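PDB 4U49: pectate lyase from Pectobacterium carotovorum, which probably cleaves pectate and highly methylated pectins internally by calcium-dependent elimination, leaving oligosaccharides with unsaturated non-reducing ends. Local coordinates for residues M25-K30 with N189-D194; Y86-D91 with A105-A110. One frame throughout, in Å; residues are numbered along the deposited sequence.

Contact 1. Residues M25-K30 with N189-D194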
loop_
_atom_site.group_PDB
_atom_site.type_symbol
_atom_site.label_atom_id
_atom_site.label_comp_id
_atom_site.label_asym_id
_atom_site.label_seq_id
_atom_site.Cartn_x
_atom_site.Cartn_y
_atom_site.Cartn_z
ATOM N N MET A 25 17.178 -0.405 -0.019
ATOM C CA MET A 25 16.844 -0.147 -1.413
ATOM C C MET A 25 15.831 0.977 -1.515
ATOM O O MET A 25 14.692 0.836 -1.072
ATOM C CB MET A 25 16.295 -1.403 -2.088
ATOM C CG MET A 25 15.730 -1.149 -3.478
ATOM S SD MET A 25 17.005 -0.935 -4.734
ATOM C CE MET A 25 16.016 -0.413 -6.132
ATOM N N LEU A 26 16.254 2.090 -2.104
ATOM C CA LEU A 26 15.392 3.252 -2.283
ATOM C C LEU A 26 14.907 3.366 -3.725
ATOM O O LEU A 26 15.698 3.277 -4.664
ATOM C CB LEU A 26 16.136 4.530 -1.876
ATOM C CG LEU A 26 15.433 5.870 -2.097
ATOM C CD1 LEU A 26 14.178 5.968 -1.245
ATOM C CD2 LEU A 26 16.383 7.022 -1.797
ATOM N N MET A 27 13.602 3.559 -3.884
ATOM C CA MET A 27 12.987 3.808 -5.183
ATOM C C MET A 27 12.165 5.088 -5.110
ATOM O O MET A 27 11.799 5.526 -4.020
ATOM C CB MET A 27 12.091 2.642 -5.603
ATOM C CG MET A 27 12.746 1.282 -5.531
ATOM S SD MET A 27 11.690 0.006 -6.242
ATOM C CE MET A 27 10.138 0.338 -5.415
ATOM N N LEU A 28 11.852 5.684 -6.255
ATOM C CA LEU A 28 11.017 6.877 -6.233
ATOM C C LEU A 28 9.979 6.916 -7.345
ATOM O O LEU A 28 10.086 6.215 -8.352
ATOM C CB LEU A 28 11.884 8.142 -6.289
ATOM C CG LEU A 28 12.936 8.333 -7.380
ATOM C CD1 LEU A 28 12.308 8.800 -8.692
ATOM C CD2 LEU A 28 13.992 9.328 -6.913
ATOM N N LEU A 29 8.971 7.750 -7.134
ATOM C CA LEU A 29 7.960 8.024 -8.141
ATOM C C LEU A 29 7.721 9.525 -8.194
ATOM O O LEU A 29 7.214 10.112 -7.238
ATOM C CB LEU A 29 6.658 7.284 -7.828
ATOM C CG LEU A 29 5.504 7.510 -8.806
ATOM C CD1 LEU A 29 5.842 6.931 -10.171
ATOM C CD2 LEU A 29 4.204 6.917 -8.270
ATOM N N LYS A 30 8.120 10.151 -9.296
ATOM C CA LYS A 30 7.830 11.564 -9.507
ATOM C C LYS A 30 6.532 11.668 -10.295
ATOM O O LYS A 30 6.494 11.381 -11.493
ATOM C CB LYS A 30 8.984 12.261 -10.232
ATOM C CG LYS A 30 8.836 13.773 -10.332
ATOM C CD LYS A 30 10.104 14.425 -10.862
ATOM C CE LYS A 30 9.880 15.905 -11.134
ATOM N NZ LYS A 30 11.138 16.589 -11.544
ATOM N N ASN A 189 7.976 -2.383 -0.246
ATOM C CA ASN A 189 8.501 -1.405 -1.195
ATOM C C ASN A 189 8.141 -1.742 -2.639
ATOM O O ASN A 189 9.012 -1.971 -3.480
ATOM C CB ASN A 189 10.019 -1.280 -1.056
ATOM C CG ASN A 189 10.578 -0.114 -1.847
ATOM O OD1 ASN A 189 9.879 0.867 -2.106
ATOM N ND2 ASN A 189 11.838 -0.221 -2.249
ATOM N N VAL A 190 6.846 -1.792 -2.912
ATOM C CA VAL A 190 6.363 -1.941 -4.273
ATOM C C VAL A 190 5.735 -0.628 -4.711
ATOM O O VAL A 190 5.026 0.011 -3.939
ATOM C CB VAL A 190 5.346 -3.093 -4.393
ATOM C CG1 VAL A 190 4.709 -3.129 -5.785
ATOM C CG2 VAL A 190 6.027 -4.410 -4.080
ATOM N N ILE A 191 6.028 -0.214 -5.939
ATOM C CA ILE A 191 5.412 0.974 -6.506
ATOM C C ILE A 191 4.482 0.595 -7.657
ATOM O O ILE A 191 4.923 0.072 -8.681
ATOM C CB ILE A 191 6.468 1.985 -6.998
ATOM C CG1 ILE A 191 7.246 2.548 -5.808
ATOM C CG2 ILE A 191 5.806 3.112 -7.777
ATOM C CD1 ILE A 191 8.343 3.528 -6.191
ATOM N N TRP A 192 3.190 0.835 -7.457
ATOM C CA TRP A 192 2.189 0.675 -8.508
ATOM C C TRP A 192 2.074 1.976 -9.297
ATOM O O TRP A 192 1.488 2.945 -8.815
ATOM C CB TRP A 192 0.823 0.305 -7.919
ATOM C CG TRP A 192 0.731 -1.059 -7.288
ATOM C CD1 TRP A 192 0.208 -2.188 -7.853
ATOM C CD2 TRP A 192 1.143 -1.428 -5.964
ATOM N NE1 TRP A 192 0.278 -3.238 -6.968
ATOM C CE2 TRP A 192 0.849 -2.799 -5.802
ATOM C CE3 TRP A 192 1.737 -0.736 -4.903
ATOM C CZ2 TRP A 192 1.127 -3.489 -4.624
ATOM C CZ3 TRP A 192 2.014 -1.423 -3.733
ATOM C CH2 TRP A 192 1.711 -2.785 -3.603
ATOM N N GLU A 193 2.633 2.005 -10.503
ATOM C CA GLU A 193 2.631 3.226 -11.302
ATOM C C GLU A 193 1.227 3.620 -11.738
ATOM O O GLU A 193 0.946 4.798 -11.955
ATOM C CB GLU A 193 3.539 3.066 -12.520
ATOM C CG GLU A 193 4.978 2.793 -12.137
ATOM C CD GLU A 193 5.959 3.199 -13.212
ATOM O OE1 GLU A 193 5.891 2.634 -14.325
ATOM O OE2 GLU A 193 6.803 4.081 -12.939
ATOM N N ASP A 194 0.350 2.629 -11.850
ATOM C CA ASP A 194 -1.054 2.869 -12.161
ATOM C C ASP A 194 -1.850 1.603 -11.887
ATOM O O ASP A 194 -1.735 0.622 -12.622
ATOM C CB ASP A 194 -1.227 3.308 -13.619
ATOM C CG ASP A 194 -2.605 3.880 -13.900
ATOM O OD1 ASP A 194 -3.112 4.658 -13.065
ATOM O OD2 ASP A 194 -3.182 3.554 -14.960
#
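Met27 meets Asn189 and Ile191, and Leu29 meets Ile191, in a buried interdomain contact made mainly by side chains, with no hydrogen bond directly between the two segments. The strand 25-30 runs nearly parallel to 190-192, at 14°, but the axes stay 8.4 Å apart, so this is face-on packing and not sheet pairing. Met27 bends at its last torsion (chi3 -50°) and lays CE above the amide of Asn189, 3.6 Å from CG, with the backbone O of Asn189 at 3.2 Å from the same methyl. CE also reaches CG1 of Ile191 at 3.7 Å. The strand 24-31 is an outermost strand of the three-stranded sheet of a fibronectin type III-like sandwich, whereas 184-192 belongs to the parallel beta-helix of the lyase domain and turns a corner at Asn189. The amide of Asn189 is held from both ends, OD1 by Ser38 OG and ND2 by Asn166 OD1. Farther along, Leu29 splits its branches: CD2 lies 4.2 Å from CG2 of Ile191, and CD1 lies 4.1 Å from OE2 of Glu193. That carboxylate forms a salt bridge with Arg168, whose other terminal nitrogen bonds Leu28 O. Asp194, seen to bind calcium in a crystal structure of this protein though no ion is bound to this chain here, follows directly.

Contact 2. Residues Y86-D91 with A105-A110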
loop_
_atom_site.group_PDB
_atom_site.type_symbol
_atom_site.label_atom_id
_atom_site.label_comp_id
_atom_site.label_asym_id
_atom_site.label_seq_id
_atom_site.Cartn_x
_atom_site.Cartn_y
_atom_site.Cartn_z
ATOM N N TYR A 86 16.501 15.315 -9.521
ATOM C CA TYR A 86 17.106 15.192 -8.199
ATOM C C TYR A 86 17.652 13.798 -7.922
ATOM O O TYR A 86 17.229 12.815 -8.530
ATOM C CB TYR A 86 16.091 15.554 -7.113
ATOM C CG TYR A 86 15.800 17.029 -6.989
ATOM C CD1 TYR A 86 16.647 17.865 -6.277
ATOM C CD2 TYR A 86 14.668 17.583 -7.567
ATOM C CE1 TYR A 86 16.379 19.214 -6.153
ATOM C CE2 TYR A 86 14.393 18.928 -7.453
ATOM C CZ TYR A 86 15.249 19.739 -6.742
ATOM O OH TYR A 86 14.974 21.081 -6.628
ATOM N N TRP A 87 18.602 13.731 -7.000
ATOM C CA TRP A 87 19.032 12.467 -6.429
ATOM C C TRP A 87 18.593 12.441 -4.970
ATOM O O TRP A 87 18.557 13.479 -4.310
ATOM C CB TRP A 87 20.546 12.289 -6.558
ATOM C CG TRP A 87 21.004 12.120 -7.972
ATOM C CD1 TRP A 87 21.253 13.112 -8.876
ATOM C CD2 TRP A 87 21.273 10.884 -8.645
ATOM N NE1 TRP A 87 21.658 12.569 -10.072
ATOM C CE2 TRP A 87 21.676 11.205 -9.958
ATOM C CE3 TRP A 87 21.201 9.539 -8.271
ATOM C CZ2 TRP A 87 22.017 10.231 -10.894
ATOM C CZ3 TRP A 87 21.540 8.572 -9.204
ATOM C CH2 TRP A 87 21.942 8.923 -10.499
ATOM N N TYR A 88 18.245 11.259 -4.473
ATOM C CA TYR A 88 17.801 11.111 -3.091
ATOM C C TYR A 88 18.549 9.983 -2.390
ATOM O O TYR A 88 18.995 9.031 -3.031
ATOM C CB TYR A 88 16.297 10.835 -3.024
ATOM C CG TYR A 88 15.403 11.995 -3.396
ATOM C CD1 TYR A 88 14.922 12.865 -2.427
ATOM C CD2 TYR A 88 15.020 12.207 -4.717
ATOM C CE1 TYR A 88 14.093 13.920 -2.761
ATOM C CE2 TYR A 88 14.192 13.259 -5.060
ATOM C CZ TYR A 88 13.730 14.111 -4.078
ATOM O OH TYR A 88 12.906 15.160 -4.409
ATOM N N TRP A 89 18.676 10.106 -1.071
ATOM C CA TRP A 89 19.196 9.046 -0.210
ATOM C C TRP A 89 18.361 8.957 1.059
ATOM O O TRP A 89 17.846 9.969 1.530
ATOM C CB TRP A 89 20.654 9.300 0.188
ATOM C CG TRP A 89 21.636 9.342 -0.927
ATOM C CD1 TRP A 89 22.470 8.335 -1.322
ATOM C CD2 TRP A 89 21.920 10.457 -1.777
ATOM N NE1 TRP A 89 23.249 8.753 -2.371
ATOM C CE2 TRP A 89 22.929 10.050 -2.673
ATOM C CE3 TRP A 89 21.413 11.756 -1.874
ATOM C CZ2 TRP A 89 23.441 10.897 -3.655
ATOM C CZ3 TRP A 89 21.922 12.595 -2.850
ATOM C CH2 TRP A 89 22.924 12.162 -3.728
ATOM N N VAL A 90 18.236 7.759 1.623
ATOM C CA VAL A 90 17.751 7.635 2.995
ATOM C C VAL A 90 18.822 6.958 3.856
ATOM O O VAL A 90 19.457 5.986 3.440
ATOM C CB VAL A 90 16.413 6.852 3.092
ATOM C CG1 VAL A 90 15.309 7.589 2.348
ATOM C CG2 VAL A 90 16.559 5.437 2.561
ATOM N N ASP A 91 19.041 7.508 5.045
ATOM C CA ASP A 91 19.970 6.931 6.007
ATOM C C ASP A 91 19.173 6.342 7.156
ATOM O O ASP A 91 18.265 6.989 7.670
ATOM C CB ASP A 91 20.955 7.982 6.536
ATOM C CG ASP A 91 22.047 8.330 5.537
ATOM O OD1 ASP A 91 21.931 7.944 4.355
ATOM O OD2 ASP A 91 23.022 9.002 5.938
ATOM N N ALA A 105 18.961 7.388 -5.429
ATOM C CA ALA A 105 17.831 7.235 -6.334
ATOM C C ALA A 105 17.636 8.523 -7.116
ATOM O O ALA A 105 17.604 9.605 -6.535
ATOM C CB ALA A 105 16.568 6.875 -5.566
ATOM N N SER A 106 17.514 8.400 -8.435
ATOM C CA SER A 106 17.376 9.563 -9.306
ATOM C C SER A 106 15.973 9.684 -9.884
ATOM O O SER A 106 15.344 8.682 -10.229
ATOM C CB SER A 106 18.394 9.498 -10.447
ATOM O OG SER A 106 18.217 10.580 -11.347
ATOM N N THR A 107 15.489 10.917 -9.993
ATOM C CA THR A 107 14.205 11.185 -10.636
ATOM C C THR A 107 14.339 11.066 -12.149
ATOM O O THR A 107 13.350 10.907 -12.865
ATOM C CB THR A 107 13.674 12.583 -10.285
ATOM O OG1 THR A 107 14.602 13.574 -10.744
ATOM C CG2 THR A 107 13.496 12.724 -8.781
ATOM N N ALA A 108 15.576 11.154 -12.626
ATOM C CA ALA A 108 15.879 10.977 -14.038
ATOM C C ALA A 108 16.375 9.554 -14.279
ATOM O O ALA A 108 16.908 8.919 -13.372
ATOM C CB ALA A 108 16.915 11.998 -14.492
ATOM N N PRO A 109 16.191 9.039 -15.502
ATOM C CA PRO A 109 16.646 7.673 -15.785
ATOM C C PRO A 109 18.166 7.557 -15.820
ATOM O O PRO A 109 18.864 8.572 -15.859
ATOM C CB PRO A 109 16.043 7.382 -17.161
ATOM C CG PRO A 109 15.873 8.715 -17.774
ATOM C CD PRO A 109 15.513 9.644 -16.659
ATOM N N ALA A 110 18.664 6.324 -15.805
ATOM C CA ALA A 110 20.100 6.070 -15.810
ATOM C C ALA A 110 20.706 6.331 -17.184
ATOM O O ALA A 110 20.115 5.987 -18.208
ATOM C CB ALA A 110 20.384 4.641 -15.370
HETATM O O HOH W 1 18.393 13.024 -11.433
#
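Segments 86-91 and 105-110 pair antiparallel: Trp87 and Ser106 form a non-hydrogen-bonded pair with CA atoms 4.4 Å apart, and Tyr88 and Ala105 a hydrogen-bonded one, with Tyr88 N to Ala105 O at 2.7 Å and Ala105 N to Tyr88 O at 2.9 Å. Thr107 N adds a bond to Tyr86 O at 3.0 Å. Where the pairing ends, a side chain supplies the acceptor: Tyr86 N gives a nearly straight bond (167°) to Thr107 OG1 at 2.9 Å. With chi1 at 61°, OG1 sits between the backbone N and the carbonyl carbon of Thr107, and CG2 is left to meet the edge of the Tyr88 ring, 3.8 Å from CE2. These strands are the hairpin 87-94/99-106, the last two strands of a fibronectin type III-like sandwich. Tyr88 and Ala105 share the face that packs on Leu28 in the opposing sheet, and Tyr88 OH is bonded to Asp77. On the other face Trp87 folds its indole across the neighbouring strand, and Ser106 CB stands 3.4 Å from the centroid of its six-membered ring, almost exactly on the normal, a CH-pi contact. A water lies over the same indole, donating to Tyr86 O at 3.1 Å and also meeting Ser106 OG.

How the contacts relate
The two contacts lie 12 Å apart, centre to centre, and use opposite sides of the strand 24-31. In contact 1 Met27 and Leu29 face the beta-helix; Leu26 and Leu28, which precede and separate them, point into the sandwich and meet contact 2, with Leu28 CD1 3.4 Å from Ser106 O and Leu26 CD2 3.5 Å from Tyr88 O. Contact 2 joins the last two strands of the four-stranded sheet, while contact 1 ties the three-stranded sheet to the lyase domain. Along the chain, contact 2 is nested within the loop closed by contact 1. One strand thus sits between the interior of the N-terminal domain and the wall of the beta-helix.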